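Local coordinates for water-soluble chlorophyll protein (Brassicaceae, PDB 5HPZ) that binds chlorophyll in a water-soluble tetramer built on the Kunitz-inhibitor beta-trefoil fold, and probably tunes the pigment's spectrum by deforming its ring, at residues A[17-22]-A[52-57]; A[43-48]-A[155-160]; A[95-100]-A[122-127]. All coordinates share one frame; numbering follows the deposited sequence.

In the fold
All three contacts lie mostly in the interior of one beta-trefoil, yet they differ in chemistry. Contact 1, farthest from the chain centre, sets strand 18-22 against a loop rich in proline; a ring face and a glutamine amide do the work, and Y52 of the second subunit reaches the same place. Contact 2 is a strand-to-strand bridge made by backbone bonds, with chlorophyll beside 43-48. Contact 3 relies on aromatic packing and a shared water. Contacts 2 and 3 reach the same four-stranded sheet, at its outermost strands 155-160 and 124-128. W97 of contact 3 joins the three, packing on I20, I45 and L157.

Contact 1 (A[17-22]-A[52-57]); sequences KYFIQP and YQPGLP
P54 sets its CB over one face of the F19 ring, 3.6 Å from the centroid and 6° off the normal, a CH-pi contact. The CG of P54 reaches the same face toward the CE1 side, while CG of P57 approaches CE1 obliquely at 4.1 Å. Proline suits both positions: its rigid ring offers C-H groups to the aromatic face, and it has no backbone N-H to satisfy. Q21 grips the same loop from the next residue on this side of strand 18-22: its extended chain carries NE2 to P54 O at 2.9 Å, in an almost straight bond (176°) with the acceptor in the Q21 amide plane. In this beta-trefoil of the Kunitz family, the loop between strands 44-47 and 58-62 is thus laid against the first strand, which pairs antiparallel with strand 169-173. With CG beside its backbone N (chi1 -55°), F19 turns its ring over the loop, and an alanine here would probably leave P54 without its aromatic partner and open a gap toward Y52 of the second subunit. A water bridges I20 N, which donates to it at 2.9 Å, and L56 O. L56 itself faces the bound chlorophyll.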
loop_
_atom_site.group_PDB
_atom_site.type_symbol
_atom_site.label_atom_id
_atom_site.label_comp_id
_atom_site.label_asym_id
_atom_site.label_seq_id
_atom_site.Cartn_x
_atom_site.Cartn_y
_atom_site.Cartn_z
ATOM N N LYS A 17 -28.214 11.742 -5.632
ATOM C CA LYS A 17 -26.766 11.794 -5.684
ATOM C C LYS A 17 -26.131 13.120 -6.106
ATOM O O LYS A 17 -26.385 13.664 -7.213
ATOM C CB LYS A 17 -26.255 10.669 -6.565
ATOM C CG LYS A 17 -26.405 9.305 -5.903
ATOM C CD LYS A 17 -25.458 8.315 -6.529
ATOM C CE LYS A 17 -25.783 6.896 -6.103
ATOM N NZ LYS A 17 -26.344 6.126 -7.239
ATOM N N TYR A 18 -25.262 13.615 -5.212
ATOM C CA TYR A 18 -24.424 14.773 -5.457
ATOM C C TYR A 18 -22.944 14.565 -5.129
ATOM O O TYR A 18 -22.604 13.935 -4.132
ATOM C CB TYR A 18 -24.936 15.921 -4.629
ATOM C CG TYR A 18 -26.364 16.226 -4.952
ATOM C CD1 TYR A 18 -27.409 15.502 -4.343
ATOM C CD2 TYR A 18 -26.689 17.215 -5.854
ATOM C CE1 TYR A 18 -28.740 15.747 -4.657
ATOM C CE2 TYR A 18 -28.017 17.476 -6.177
ATOM C CZ TYR A 18 -29.042 16.738 -5.575
ATOM O OH TYR A 18 -30.377 16.988 -5.886
ATOM N N PHE A 19 -22.079 15.087 -5.997
ATOM C CA PHE A 19 -20.676 15.345 -5.643
ATOM C C PHE A 19 -20.608 16.593 -4.731
ATOM O O PHE A 19 -21.315 17.586 -4.967
ATOM C CB PHE A 19 -19.850 15.668 -6.854
ATOM C CG PHE A 19 -19.897 14.637 -7.943
ATOM C CD1 PHE A 19 -19.384 13.357 -7.737
ATOM C CD2 PHE A 19 -20.414 14.971 -9.195
ATOM C CE1 PHE A 19 -19.390 12.418 -8.763
ATOM C CE2 PHE A 19 -20.446 14.037 -10.217
ATOM C CZ PHE A 19 -19.932 12.758 -10.001
ATOM N N ILE A 20 -19.765 16.550 -3.703
ATOM C CA ILE A 20 -19.416 17.763 -2.971
ATOM C C ILE A 20 -18.074 18.330 -3.478
ATOM O O ILE A 20 -17.026 17.684 -3.386
ATOM C CB ILE A 20 -19.335 17.552 -1.462
ATOM C CG1 ILE A 20 -20.686 17.057 -0.904
ATOM C CG2 ILE A 20 -19.016 18.878 -0.800
ATOM C CD1 ILE A 20 -20.647 16.577 0.534
ATOM N N GLN A 21 -18.113 19.538 -4.015
ATOM C CA GLN A 21 -16.944 20.098 -4.657
ATOM C C GLN A 21 -16.579 21.433 -4.018
ATOM O O GLN A 21 -17.417 22.299 -3.949
ATOM C CB GLN A 21 -17.205 20.219 -6.129
ATOM C CG GLN A 21 -16.887 18.878 -6.808
ATOM C CD GLN A 21 -17.326 18.830 -8.237
ATOM O OE1 GLN A 21 -17.566 19.868 -8.850
ATOM N NE2 GLN A 21 -17.448 17.647 -8.776
ATOM N N PRO A 22 -15.352 21.547 -3.478
ATOM C CA PRO A 22 -14.938 22.766 -2.821
ATOM C C PRO A 22 -14.911 23.915 -3.780
ATOM O O PRO A 22 -14.324 23.793 -4.829
ATOM C CB PRO A 22 -13.518 22.446 -2.322
ATOM C CG PRO A 22 -13.530 20.983 -2.136
ATOM C CD PRO A 22 -14.356 20.480 -3.282
ATOM N N TYR A 52 -9.980 16.951 -12.592
ATOM C CA TYR A 52 -11.241 16.495 -13.180
ATOM C C TYR A 52 -11.886 15.335 -12.425
ATOM O O TYR A 52 -12.895 14.792 -12.881
ATOM C CB TYR A 52 -11.009 16.120 -14.636
ATOM C CG TYR A 52 -10.250 17.217 -15.332
ATOM C CD1 TYR A 52 -10.901 18.384 -15.736
ATOM C CD2 TYR A 52 -8.869 17.138 -15.508
ATOM C CE1 TYR A 52 -10.202 19.407 -16.339
ATOM C CE2 TYR A 52 -8.168 18.150 -16.137
ATOM C CZ TYR A 52 -8.845 19.283 -16.525
ATOM O OH TYR A 52 -8.166 20.298 -17.126
ATOM N N GLN A 53 -11.332 14.951 -11.276
ATOM C CA GLN A 53 -11.999 13.975 -10.418
ATOM C C GLN A 53 -13.119 14.695 -9.623
ATOM O O GLN A 53 -12.891 15.593 -8.798
ATOM C CB GLN A 53 -11.015 13.193 -9.539
ATOM C CG GLN A 53 -9.832 12.594 -10.286
ATOM N N PRO A 54 -14.370 14.295 -9.863
ATOM C CA PRO A 54 -15.518 14.986 -9.302
ATOM C C PRO A 54 -15.840 14.668 -7.838
ATOM O O PRO A 54 -16.737 15.254 -7.261
ATOM C CB PRO A 54 -16.664 14.479 -10.205
ATOM C CG PRO A 54 -16.256 13.038 -10.474
ATOM C CD PRO A 54 -14.778 13.149 -10.711
ATOM N N GLY A 55 -15.172 13.711 -7.225
ATOM C CA GLY A 55 -15.636 13.258 -5.931
ATOM C C GLY A 55 -16.396 11.952 -6.017
ATOM O O GLY A 55 -16.780 11.474 -7.095
ATOM N N LEU A 56 -16.558 11.341 -4.872
ATOM C CA LEU A 56 -17.456 10.199 -4.770
ATOM C C LEU A 56 -18.797 10.737 -4.356
ATOM O O LEU A 56 -18.890 11.527 -3.399
ATOM C CB LEU A 56 -16.966 9.194 -3.726
ATOM C CG LEU A 56 -17.736 7.872 -3.592
ATOM C CD1 LEU A 56 -17.492 7.020 -4.831
ATOM C CD2 LEU A 56 -17.269 7.137 -2.341
ATOM N N PRO A 57 -19.867 10.309 -5.050
ATOM C CA PRO A 57 -21.118 10.893 -4.705
ATOM C C PRO A 57 -21.529 10.578 -3.294
ATOM O O PRO A 57 -21.127 9.564 -2.689
ATOM C CB PRO A 57 -22.130 10.218 -5.680
ATOM C CG PRO A 57 -21.333 9.503 -6.700
ATOM C CD PRO A 57 -20.041 9.173 -5.990
HETATM O O HOH W 1 -18.209 14.132 -3.200
#

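Contact 2 (A[43-48]-A[155-160]); sequences LGITQT and PQLIAT. With 68G (13'2-hydroxyl-Chlorophyll a), chain C.
I45 and L157 meet across the two strands through backbone and side chain alike, just after L43 has laid its two methyl branches on the chlorophyll: CD2 of L43 is 3.7 Å from the vinyl atom CAB of the pigment. At I45 the carbonyl O accepts the N-H of L157 at 2.9 Å, an almost straight bond (175°). Its CG2, anti to the backbone N, packs against CD2 of L157 at 4.1 Å; branched aliphatic chains suit this buried place. A water takes the N-H of I45 and one from NE2 of Q156, and lies within bonding distance of L157 O. T46 forms the single bridge with Q156, where the alpha carbons come within 4.3 Å, and its own CA lies 3.2 Å from P155 O in a CA-H...O contact. In one of two modelled positions of its side chain, OG1 lies near the propionate arm of the chlorophyll and CG2 near Q156. Q47 supplies the second backbone bond, its N donating to P155 O at 2.8 Å. The side chain, anti to the backbone N (chi1 176°), stretches past the proline ring, OE1 lying 3.5 Å from P155 CG, and NE2 is held by S25 and G28. T48 OG1 then comes to 3.0 Å from the pigment's ester oxygen O1A, though whether it gives its proton there is not settled. Strand 44-47 pairs with strand 30-33, and strand 155-160 with strand 142-148; strand 111-113 packs against I45 and L157.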
loop_
_atom_site.group_PDB
_atom_site.type_symbol
_atom_site.label_atom_id
_atom_site.label_comp_id
_atom_site.label_asym_id
_atom_site.label_seq_id
_atom_site.Cartn_x
_atom_site.Cartn_y
_atom_site.Cartn_z
ATOM N N LEU A 43 -11.927 5.196 7.554
ATOM C CA LEU A 43 -11.416 6.055 6.535
ATOM C C LEU A 43 -11.706 7.511 6.847
ATOM O O LEU A 43 -12.712 7.853 7.549
ATOM C CB LEU A 43 -12.096 5.736 5.215
ATOM C CG LEU A 43 -11.824 4.337 4.691
ATOM C CD1 LEU A 43 -12.653 4.159 3.446
ATOM C CD2 LEU A 43 -10.328 4.131 4.358
ATOM N N GLY A 44 -10.851 8.382 6.297
ATOM C CA GLY A 44 -11.054 9.815 6.396
ATOM C C GLY A 44 -11.661 10.293 5.118
ATOM O O GLY A 44 -11.943 9.498 4.209
ATOM N N ILE A 45 -11.815 11.607 5.021
ATOM C CA ILE A 45 -12.318 12.259 3.863
ATOM C C ILE A 45 -11.351 13.358 3.419
ATOM O O ILE A 45 -10.928 14.184 4.227
ATOM C CB ILE A 45 -13.704 12.874 4.125
ATOM C CG1 ILE A 45 -14.630 11.833 4.744
ATOM C CG2 ILE A 45 -14.239 13.428 2.822
ATOM C CD1 ILE A 45 -15.981 12.379 5.171
ATOM N N THR A 46 -10.924 13.307 2.160
ATOM C CA THR A 46 -10.031 14.332 1.615
ATOM C C THR A 46 -10.587 14.911 0.366
ATOM O O THR A 46 -11.478 14.315 -0.267
ATOM C CB THR A 46 -8.612 13.837 1.264
ATOM O OG1 THR A 46 -8.655 12.796 0.248
ATOM C CG2 THR A 46 -7.908 13.378 2.495
ATOM N N GLN A 47 -10.062 16.077 0.008
ATOM C CA GLN A 47 -10.301 16.583 -1.342
ATOM C C GLN A 47 -9.218 16.041 -2.275
ATOM O O GLN A 47 -8.051 16.188 -2.043
ATOM C CB GLN A 47 -10.294 18.118 -1.342
ATOM C CG GLN A 47 -10.441 18.635 -2.765
ATOM C CD GLN A 47 -10.063 20.076 -2.981
ATOM O OE1 GLN A 47 -9.477 20.734 -2.098
ATOM N NE2 GLN A 47 -10.390 20.593 -4.196
ATOM N N THR A 48 -9.596 15.464 -3.392
ATOM C CA THR A 48 -8.591 15.055 -4.291
ATOM C C THR A 48 -7.926 16.292 -4.965
ATOM O O THR A 48 -8.541 17.309 -5.170
ATOM C CB THR A 48 -9.127 14.033 -5.297
ATOM O OG1 THR A 48 -8.036 13.596 -6.106
ATOM C CG2 THR A 48 -10.150 14.626 -6.139
ATOM N N PRO A 155 -6.168 18.531 0.973
ATOM C CA PRO A 155 -6.935 18.946 2.168
ATOM C C PRO A 155 -7.745 17.799 2.813
ATOM O O PRO A 155 -8.464 17.084 2.100
ATOM C CB PRO A 155 -7.884 19.974 1.618
ATOM C CG PRO A 155 -7.139 20.566 0.468
ATOM C CD PRO A 155 -6.383 19.446 -0.164
ATOM N N GLN A 156 -7.572 17.603 4.110
ATOM C CA GLN A 156 -8.302 16.580 4.828
ATOM C C GLN A 156 -9.371 17.249 5.668
ATOM O O GLN A 156 -9.084 18.284 6.311
ATOM C CB GLN A 156 -7.344 15.853 5.720
ATOM C CG GLN A 156 -8.047 14.929 6.636
ATOM C CD GLN A 156 -7.152 14.365 7.682
ATOM O OE1 GLN A 156 -5.939 14.357 7.557
ATOM N NE2 GLN A 156 -7.764 13.876 8.740
ATOM N N LEU A 157 -10.568 16.652 5.729
ATOM C CA LEU A 157 -11.653 17.247 6.465
ATOM C C LEU A 157 -11.496 17.018 7.900
ATOM O O LEU A 157 -11.281 15.891 8.325
ATOM C CB LEU A 157 -13.025 16.721 6.054
ATOM C CG LEU A 157 -13.687 17.454 4.905
ATOM C CD1 LEU A 157 -12.860 17.354 3.606
ATOM C CD2 LEU A 157 -15.075 16.923 4.702
ATOM N N ILE A 158 -11.674 18.106 8.660
ATOM C CA ILE A 158 -11.808 18.087 10.113
ATOM C C ILE A 158 -12.965 18.963 10.586
ATOM O O ILE A 158 -13.546 19.718 9.824
ATOM C CB ILE A 158 -10.549 18.624 10.767
ATOM C CG1 ILE A 158 -10.348 20.075 10.325
ATOM C CG2 ILE A 158 -9.372 17.698 10.456
ATOM C CD1 ILE A 158 -8.963 20.596 10.570
ATOM N N ALA A 159 -13.353 18.829 11.846
ATOM C CA ALA A 159 -14.251 19.776 12.482
ATOM C C ALA A 159 -13.457 20.792 13.312
ATOM O O ALA A 159 -12.602 20.441 14.107
ATOM C CB ALA A 159 -15.306 19.086 13.363
ATOM N N THR A 160 -13.787 22.064 13.132
ATOM C CA THR A 160 -12.992 23.126 13.708
ATOM C C THR A 160 -13.891 24.319 13.983
ATOM O O THR A 160 -14.894 24.526 13.296
ATOM C CB THR A 160 -11.896 23.555 12.717
ATOM O OG1 THR A 160 -11.049 24.521 13.319
ATOM C CG2 THR A 160 -12.470 24.173 11.468
HETATM C C1 68G C . -4.210 11.730 -5.594
HETATM C C2 68G C . -3.729 10.620 -6.538
HETATM C C3 68G C . -2.410 10.044 -6.265
HETATM C C4 68G C . -1.684 10.675 -5.122
HETATM C C5 68G C . -1.731 8.984 -7.138
HETATM C C6 68G C . -2.277 7.611 -6.911
HETATM C C7 68G C . -2.199 7.154 -5.493
HETATM C C8 68G C . -2.345 5.648 -5.564
HETATM C C9 68G C . -3.749 5.177 -6.015
HETATM C C10 68G C . -2.124 5.100 -4.178
HETATM C C11 68G C . -0.790 4.477 -4.197
HETATM C C12 68G C . -0.745 3.801 -2.833
HETATM C C13 68G C . 0.612 4.175 -2.236
HETATM C C14 68G C . 1.773 3.747 -3.176
HETATM C C15 68G C . 0.691 3.480 -0.861
HETATM C C16 68G C . 1.691 4.190 0.047
HETATM C C17 68G C . 1.586 3.388 1.335
HETATM C C18 68G C . 2.588 3.993 2.258
HETATM C C19 68G C . 2.145 3.743 3.680
HETATM C C20 68G C . 3.900 3.236 2.040
HETATM O O2A 68G C . -4.297 11.325 -4.185
HETATM C CGA 68G C . -5.262 12.111 -3.640
HETATM O O1A 68G C . -5.776 13.099 -4.188
HETATM C CBA 68G C . -5.743 11.649 -2.310
HETATM C CAA 68G C . -7.038 10.817 -2.584
HETATM C C2A 68G C . -6.764 9.433 -3.267
HETATM C C3A 68G C . -6.077 8.563 -2.297
HETATM C CMA 68G C . -5.094 7.776 -3.109
HETATM C C4A 68G C . -7.068 7.620 -1.771
HETATM C CHB 68G C . -6.868 6.676 -0.854
HETATM N NA 68G C . -8.168 7.818 -2.461
HETATM C C1A 68G C . -8.032 8.772 -3.392
HETATM C CHA 68G C . -9.019 9.051 -4.259
HETATM C CBD 68G C . -9.045 9.922 -5.403
HETATM C CGD 68G C . -7.990 9.614 -6.358
HETATM O O1D 68G C . -7.256 10.501 -6.853
HETATM O O2D 68G C . -7.820 8.313 -6.680
HETATM C CED 68G C . -6.764 8.106 -7.592
HETATM O O 68G C . -8.822 11.252 -5.122
HETATM C CAD 68G C . -10.350 9.748 -5.979
HETATM O OBD 68G C . -10.776 10.412 -6.971
HETATM C C3D 68G C . -11.026 8.807 -5.251
HETATM C C2D 68G C . -12.142 8.057 -5.033
HETATM C CMD 68G C . -13.275 8.099 -5.800
HETATM C C4D 68G C . -10.207 8.426 -4.271
HETATM N ND 68G C . -10.737 7.488 -3.505
HETATM C C1D 68G C . -11.973 7.240 -3.973
HETATM C CHD 68G C . -12.849 6.307 -3.431
HETATM C C4C 68G C . -12.689 5.419 -2.432
HETATM N NC 68G C . -11.565 5.382 -1.654
HETATM MG MG 68G C . -9.913 6.564 -1.914
HETATM C C3C 68G C . -13.519 4.456 -1.924
HETATM C CAC 68G C . -14.901 4.092 -2.420
HETATM C CBC 68G C . -14.627 3.116 -3.617
HETATM C C2C 68G C . -12.894 3.845 -0.894
HETATM C CMC 68G C . -13.427 2.836 -0.168
HETATM C C1C 68G C . -11.666 4.416 -0.719
HETATM C CHC 68G C . -10.689 4.138 0.158
HETATM C C4B 68G C . -9.384 4.490 0.143
HETATM N NB 68G C . -8.925 5.584 -0.478
HETATM C C1B 68G C . -7.605 5.671 -0.323
HETATM C C2B 68G C . -7.222 4.589 0.413
HETATM C CMB 68G C . -5.945 4.312 0.781
HETATM C C3B 68G C . -8.328 3.901 0.740
HETATM C CAB 68G C . -8.515 2.750 1.408
HETATM C CBB 68G C . -7.614 2.142 2.463
HETATM O O HOH W 2 -10.769 13.270 7.531
#

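Contact 3 (A[95-100]-A[122-127]); sequences KLWAVD and SLFKIE
F124 pushes the CE1-CZ end of its ring against the backbone and CB of W97, with CZ 3.7 Å from W97 CB. W97 O lies near the plane of the phenyl ring, at its edge, 3.6 Å from CE1, and A98 N also lies near that plane beyond CZ. F124 CE2 in turn lies at the edge of the indole, near its plane. With CG beside the backbone N (chi1 -66°), F124 aims its ring at strand 97-99. A small residue fits at A98, whose CB comes to 3.8 Å from S122 OG, the alpha carbons of A98 and S122 being 4.2 Å apart. Between the backbones a water lies within bonding distance of W97 O (2.9 Å) and S122 O (2.8 Å), linking the two carbonyls where the two segments exchange no backbone bond. In the next shell, the hydroxyl of S122 is held by E116 O, and N79 ND2 bonds to S122 O. The indole of W97 meets the ring of F82, while I80 of strand 78-82 packs on both aromatics. Large apolar and aromatic side chains gathered inward from several short strands in this way are characteristic of the beta-trefoil core of Kunitz-type proteins.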
loop_
_atom_site.group_PDB
_atom_site.type_symbol
_atom_site.label_atom_id
_atom_site.label_comp_id
_atom_site.label_asym_id
_atom_site.label_seq_id
_atom_site.Cartn_x
_atom_site.Cartn_y
_atom_site.Cartn_z
ATOM N N LYS A 95 -21.123 3.881 5.702
ATOM C CA LYS A 95 -20.639 4.940 4.840
ATOM C C LYS A 95 -21.123 6.355 5.295
ATOM O O LYS A 95 -21.157 7.272 4.508
ATOM C CB LYS A 95 -21.102 4.612 3.429
ATOM C CG LYS A 95 -20.741 3.165 3.010
ATOM C CD LYS A 95 -21.144 2.843 1.572
ATOM C CE LYS A 95 -21.209 1.344 1.295
ATOM N NZ LYS A 95 -21.565 1.103 -0.139
ATOM N N LEU A 96 -21.588 6.490 6.523
ATOM C CA LEU A 96 -22.054 7.795 7.005
ATOM C C LEU A 96 -20.870 8.620 7.481
ATOM O O LEU A 96 -20.012 8.098 8.197
ATOM C CB LEU A 96 -22.984 7.684 8.210
ATOM C CG LEU A 96 -24.361 7.076 7.999
ATOM C CD1 LEU A 96 -25.217 7.526 9.156
ATOM C CD2 LEU A 96 -24.984 7.513 6.695
ATOM N N TRP A 97 -20.874 9.904 7.118
ATOM C CA TRP A 97 -19.924 10.853 7.667
ATOM C C TRP A 97 -20.200 10.982 9.117
ATOM O O TRP A 97 -21.359 10.897 9.555
ATOM C CB TRP A 97 -20.056 12.234 7.020
ATOM C CG TRP A 97 -19.723 12.337 5.546
ATOM C CD1 TRP A 97 -19.704 11.357 4.614
ATOM C CD2 TRP A 97 -19.283 13.517 4.884
ATOM N NE1 TRP A 97 -19.340 11.874 3.387
ATOM C CE2 TRP A 97 -19.054 13.192 3.539
ATOM C CE3 TRP A 97 -19.089 14.827 5.302
ATOM C CZ2 TRP A 97 -18.602 14.137 2.608
ATOM C CZ3 TRP A 97 -18.658 15.739 4.403
ATOM C CH2 TRP A 97 -18.415 15.414 3.085
ATOM N N ALA A 98 -19.138 11.213 9.878
ATOM C CA ALA A 98 -19.246 11.367 11.270
ATOM C C ALA A 98 -18.001 12.068 11.777
ATOM O O ALA A 98 -16.974 12.042 11.142
ATOM C CB ALA A 98 -19.390 10.009 11.888
ATOM N N VAL A 99 -18.081 12.683 12.932
ATOM C CA VAL A 99 -16.945 13.356 13.512
ATOM C C VAL A 99 -16.252 12.353 14.388
ATOM O O VAL A 99 -16.912 11.718 15.186
ATOM C CB VAL A 99 -17.373 14.528 14.425
ATOM C CG1 VAL A 99 -16.206 15.065 15.236
ATOM C CG2 VAL A 99 -17.989 15.640 13.608
ATOM N N ASP A 100 -14.928 12.207 14.267
ATOM C CA ASP A 100 -14.153 11.241 15.085
ATOM C C ASP A 100 -14.428 11.570 16.576
ATOM O O ASP A 100 -14.110 12.658 17.011
ATOM C CB ASP A 100 -12.657 11.368 14.750
ATOM C CG ASP A 100 -11.747 10.377 15.488
ATOM O OD1 ASP A 100 -12.198 9.398 16.148
ATOM O OD2 ASP A 100 -10.521 10.618 15.388
ATOM N N SER A 122 -22.981 12.018 13.907
ATOM C CA SER A 122 -23.242 11.834 12.513
ATOM C C SER A 122 -24.109 12.903 11.940
ATOM O O SER A 122 -24.488 12.788 10.768
ATOM C CB SER A 122 -23.906 10.481 12.288
ATOM O OG SER A 122 -23.084 9.444 12.793
ATOM N N LEU A 123 -24.469 13.904 12.739
ATOM C CA LEU A 123 -25.444 14.929 12.287
ATOM C C LEU A 123 -24.754 16.227 11.778
ATOM O O LEU A 123 -23.916 16.802 12.469
ATOM C CB LEU A 123 -26.364 15.339 13.436
ATOM C CG LEU A 123 -27.266 14.291 14.087
ATOM C CD1 LEU A 123 -28.281 14.974 15.004
ATOM C CD2 LEU A 123 -27.966 13.460 13.049
ATOM N N PHE A 124 -25.134 16.645 10.574
ATOM C CA PHE A 124 -24.611 17.800 9.941
ATOM C C PHE A 124 -25.723 18.742 9.624
ATOM O O PHE A 124 -26.857 18.313 9.502
ATOM C CB PHE A 124 -23.916 17.395 8.643
ATOM C CG PHE A 124 -22.706 16.563 8.880
ATOM C CD1 PHE A 124 -22.846 15.219 9.260
ATOM C CD2 PHE A 124 -21.425 17.107 8.757
ATOM C CE1 PHE A 124 -21.725 14.437 9.530
ATOM C CE2 PHE A 124 -20.301 16.341 9.061
ATOM C CZ PHE A 124 -20.449 15.006 9.437
ATOM N N LYS A 125 -25.388 20.015 9.444
ATOM C CA LYS A 125 -26.288 20.966 8.809
ATOM C C LYS A 125 -25.561 21.643 7.676
ATOM O O LYS A 125 -24.357 21.919 7.793
ATOM C CB LYS A 125 -26.684 22.053 9.790
ATOM C CG LYS A 125 -27.346 21.523 11.047
ATOM C CD LYS A 125 -27.622 22.683 11.992
ATOM C CE LYS A 125 -28.553 22.252 13.108
ATOM N NZ LYS A 125 -28.694 23.307 14.134
ATOM N N ILE A 126 -26.296 21.908 6.601
ATOM C CA ILE A 126 -25.796 22.676 5.499
ATOM C C ILE A 126 -26.177 24.120 5.765
ATOM O O ILE A 126 -27.326 24.364 6.120
ATOM C CB ILE A 126 -26.400 22.196 4.185
ATOM C CG1 ILE A 126 -26.071 20.701 3.989
ATOM C CG2 ILE A 126 -25.898 23.068 3.044
ATOM C CD1 ILE A 126 -26.758 20.052 2.807
ATOM N N GLU A 127 -25.240 25.061 5.644
ATOM C CA GLU A 127 -25.568 26.492 5.840
ATOM C C GLU A 127 -25.072 27.330 4.665
ATOM O O GLU A 127 -24.069 26.991 4.014
ATOM C CB GLU A 127 -25.007 27.069 7.142
ATOM C CG GLU A 127 -25.291 26.314 8.424
ATOM C CD GLU A 127 -26.737 26.469 8.919
ATOM O OE1 GLU A 127 -27.529 27.193 8.275
ATOM O OE2 GLU A 127 -27.103 25.832 9.927
HETATM O O HOH W 3 -23.905 11.510 8.361
#